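Local coordinates for protein TarM (Staphylococcus aureus subsp. aureus 21178, PDB 4X7M) that belongs to the GT-B class of glycosyltransferases, with two parallel-sheet domains and a large added antiparallel beta-sheet, at residues Y268-A273 with N292-E297. The protein carries 1 engineered substitution. Numbering follows the deposited sequence.
Sequences YIIENA and NQFDVE
Ala273 and Val296 bring the two backbones nearest, their CA atoms 6.5 Å apart, where the end of helix 264-271 meets the loop that leaves helix 284-293. Asn272 is the first residue to depart from helical phi/psi, and on the other side Asp295 sits at the centre of an inverse gamma turn between Phe294 and Val296. The side chains of those two residues both start out toward the helix. No hydrogen bond joins the segments.

Ile270 meets the Phe294 ring through one methyl. Its CG2 stands over the middle of a ring face, 3.5 Å from the centroid and 11° off the normal, a CH-pi contact. The methyl is carried there because CG2 lies anti to the backbone N of Ile270, with CG1 turned beside that N (chi1 -67°). Glu271 adds a looser touch, its CG 4.4 Å from Phe294 CD2 and oblique to the ring. Phe262 also meets this ring, the two planes inclined at about 45°.

Val296 splits its two methyls over the helix end. CG1 lies 3.6 Å from Ala273 CB and close to the carbonyl O of Ile270, while CG2 comes within 3.4 Å of Glu271 O. Behind this, Asn272 folds back on the last turn: its ND2 donates to Tyr268 O at 2.8 Å, and the same oxygen also accepts the backbone N of Asn272, two donors gripping one carbonyl.

The contact joins the C-terminal end of helix 264-271 to the loop running on to strand 299-301, within the Rossmann-like domain of the seven-stranded parallel sheet. Between the segments, cohesion rests on shape and dispersion; just beyond them, hydrogen bonds from Ala273 O to Asn298 ND2 and Glu297 OE1 to Asn274 ND2 tie the two sides together.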
loop_
_atom_site.group_PDB
_atom_site.type_symbol
_atom_site.label_atom_id
_atom_site.label_comp_id
_atom_site.label_asym_id
_atom_site.label_seq_id
_atom_site.Cartn_x
_atom_site.Cartn_y
_atom_site.Cartn_z
ATOM N N TYR A 268 16.700 -6.070 -7.727
ATOM C CA TYR A 268 16.290 -6.736 -8.965
ATOM C C TYR A 268 15.671 -5.763 -9.971
ATOM O O TYR A 268 16.067 -5.774 -11.140
ATOM C CB TYR A 268 15.347 -7.915 -8.641
ATOM C CG TYR A 268 14.889 -8.727 -9.842
ATOM C CD1 TYR A 268 15.709 -9.706 -10.407
ATOM C CD2 TYR A 268 13.599 -8.591 -10.349
ATOM C CE1 TYR A 268 15.260 -10.511 -11.462
ATOM C CE2 TYR A 268 13.147 -9.382 -11.416
ATOM C CZ TYR A 268 13.981 -10.337 -11.974
ATOM O OH TYR A 268 13.515 -11.123 -13.016
ATOM N N ILE A 269 14.714 -4.916 -9.518
ATOM C CA ILE A 269 14.090 -3.879 -10.351
ATOM C C ILE A 269 15.206 -3.029 -10.996
ATOM O O ILE A 269 15.234 -2.876 -12.228
ATOM C CB ILE A 269 13.104 -2.981 -9.532
ATOM C CG1 ILE A 269 11.848 -3.751 -9.134
ATOM C CG2 ILE A 269 12.736 -1.686 -10.305
ATOM C CD1 ILE A 269 11.017 -3.123 -7.995
ATOM N N ILE A 270 16.139 -2.520 -10.138
ATOM C CA ILE A 270 17.282 -1.691 -10.503
ATOM C C ILE A 270 18.199 -2.370 -11.528
ATOM O O ILE A 270 18.464 -1.791 -12.590
ATOM C CB ILE A 270 18.068 -1.191 -9.255
ATOM C CG1 ILE A 270 17.228 -0.197 -8.415
ATOM C CG2 ILE A 270 19.413 -0.550 -9.673
ATOM C CD1 ILE A 270 17.719 0.037 -6.947
ATOM N N GLU A 271 18.693 -3.582 -11.202
ATOM C CA GLU A 271 19.619 -4.339 -12.045
ATOM C C GLU A 271 19.091 -4.515 -13.480
ATOM O O GLU A 271 19.880 -4.574 -14.429
ATOM C CB GLU A 271 19.883 -5.719 -11.418
ATOM C CG GLU A 271 20.837 -5.741 -10.236
ATOM C CD GLU A 271 20.884 -7.051 -9.460
ATOM O OE1 GLU A 271 21.662 -7.117 -8.481
ATOM O OE2 GLU A 271 20.165 -8.012 -9.825
ATOM N N ASN A 272 17.755 -4.582 -13.622
ATOM C CA ASN A 272 17.063 -4.803 -14.883
ATOM C C ASN A 272 16.486 -3.540 -15.539
ATOM O O ASN A 272 15.637 -3.637 -16.429
ATOM C CB ASN A 272 16.013 -5.902 -14.696
ATOM C CG ASN A 272 16.631 -7.249 -14.428
ATOM O OD1 ASN A 272 17.168 -7.905 -15.328
ATOM N ND2 ASN A 272 16.610 -7.669 -13.176
ATOM N N ALA A 273 16.994 -2.362 -15.142
ATOM C CA ALA A 273 16.557 -1.070 -15.670
ATOM C C ALA A 273 16.846 -0.904 -17.158
ATOM O O ALA A 273 15.994 -0.384 -17.880
ATOM C CB ALA A 273 17.193 0.055 -14.888
ATOM N N ASN A 292 26.067 5.230 -9.396
ATOM C CA ASN A 292 27.405 4.988 -8.858
ATOM C C ASN A 292 27.499 3.669 -8.119
ATOM O O ASN A 292 28.597 3.225 -7.775
ATOM C CB ASN A 292 27.818 6.133 -7.931
ATOM C CG ASN A 292 27.910 7.463 -8.600
ATOM O OD1 ASN A 292 28.414 7.587 -9.740
ATOM N ND2 ASN A 292 27.453 8.489 -7.886
ATOM N N GLN A 293 26.341 3.041 -7.859
ATOM C CA GLN A 293 26.263 1.759 -7.158
ATOM C C GLN A 293 25.973 0.621 -8.085
ATOM O O GLN A 293 26.156 -0.522 -7.682
ATOM C CB GLN A 293 25.189 1.804 -6.071
ATOM C CG GLN A 293 25.557 2.668 -4.888
ATOM C CD GLN A 293 24.414 2.816 -3.935
ATOM O OE1 GLN A 293 23.249 2.939 -4.329
ATOM N NE2 GLN A 293 24.735 2.826 -2.661
ATOM N N PHE A 294 25.461 0.907 -9.297
ATOM C CA PHE A 294 25.067 -0.140 -10.236
ATOM C C PHE A 294 25.550 0.106 -11.650
ATOM O O PHE A 294 25.694 1.249 -12.068
ATOM C CB PHE A 294 23.531 -0.350 -10.230
ATOM C CG PHE A 294 22.911 -0.725 -8.904
ATOM C CD1 PHE A 294 22.518 0.254 -7.999
ATOM C CD2 PHE A 294 22.673 -2.054 -8.578
ATOM C CE1 PHE A 294 21.961 -0.087 -6.771
ATOM C CE2 PHE A 294 22.074 -2.394 -7.360
ATOM C CZ PHE A 294 21.714 -1.406 -6.467
ATOM N N ASP A 295 25.773 -0.981 -12.390
ATOM C CA ASP A 295 26.211 -0.983 -13.784
ATOM C C ASP A 295 24.951 -0.875 -14.678
ATOM O O ASP A 295 24.687 -1.762 -15.485
ATOM C CB ASP A 295 27.012 -2.288 -14.098
ATOM C CG ASP A 295 28.481 -2.313 -13.674
ATOM O OD1 ASP A 295 29.110 -1.216 -13.600
ATOM O OD2 ASP A 295 29.025 -3.432 -13.490
ATOM N N VAL A 296 24.154 0.197 -14.501
ATOM C CA VAL A 296 22.898 0.394 -15.237
ATOM C C VAL A 296 22.709 1.912 -15.432
ATOM O O VAL A 296 23.107 2.685 -14.560
ATOM C CB VAL A 296 21.741 -0.336 -14.455
ATOM C CG1 VAL A 296 20.616 0.590 -14.027
ATOM C CG2 VAL A 296 21.201 -1.532 -15.216
ATOM N N GLU A 297 22.157 2.346 -16.576
ATOM C CA GLU A 297 21.961 3.779 -16.815
ATOM C C GLU A 297 20.498 4.281 -16.980
ATOM O O GLU A 297 20.218 5.467 -16.758
ATOM C CB GLU A 297 22.980 4.367 -17.843
ATOM C CG GLU A 297 23.183 3.664 -19.188
ATOM C CD GLU A 297 24.172 2.511 -19.240
ATOM O OE1 GLU A 297 23.811 1.457 -19.817
ATOM O OE2 GLU A 297 25.279 2.639 -18.663
#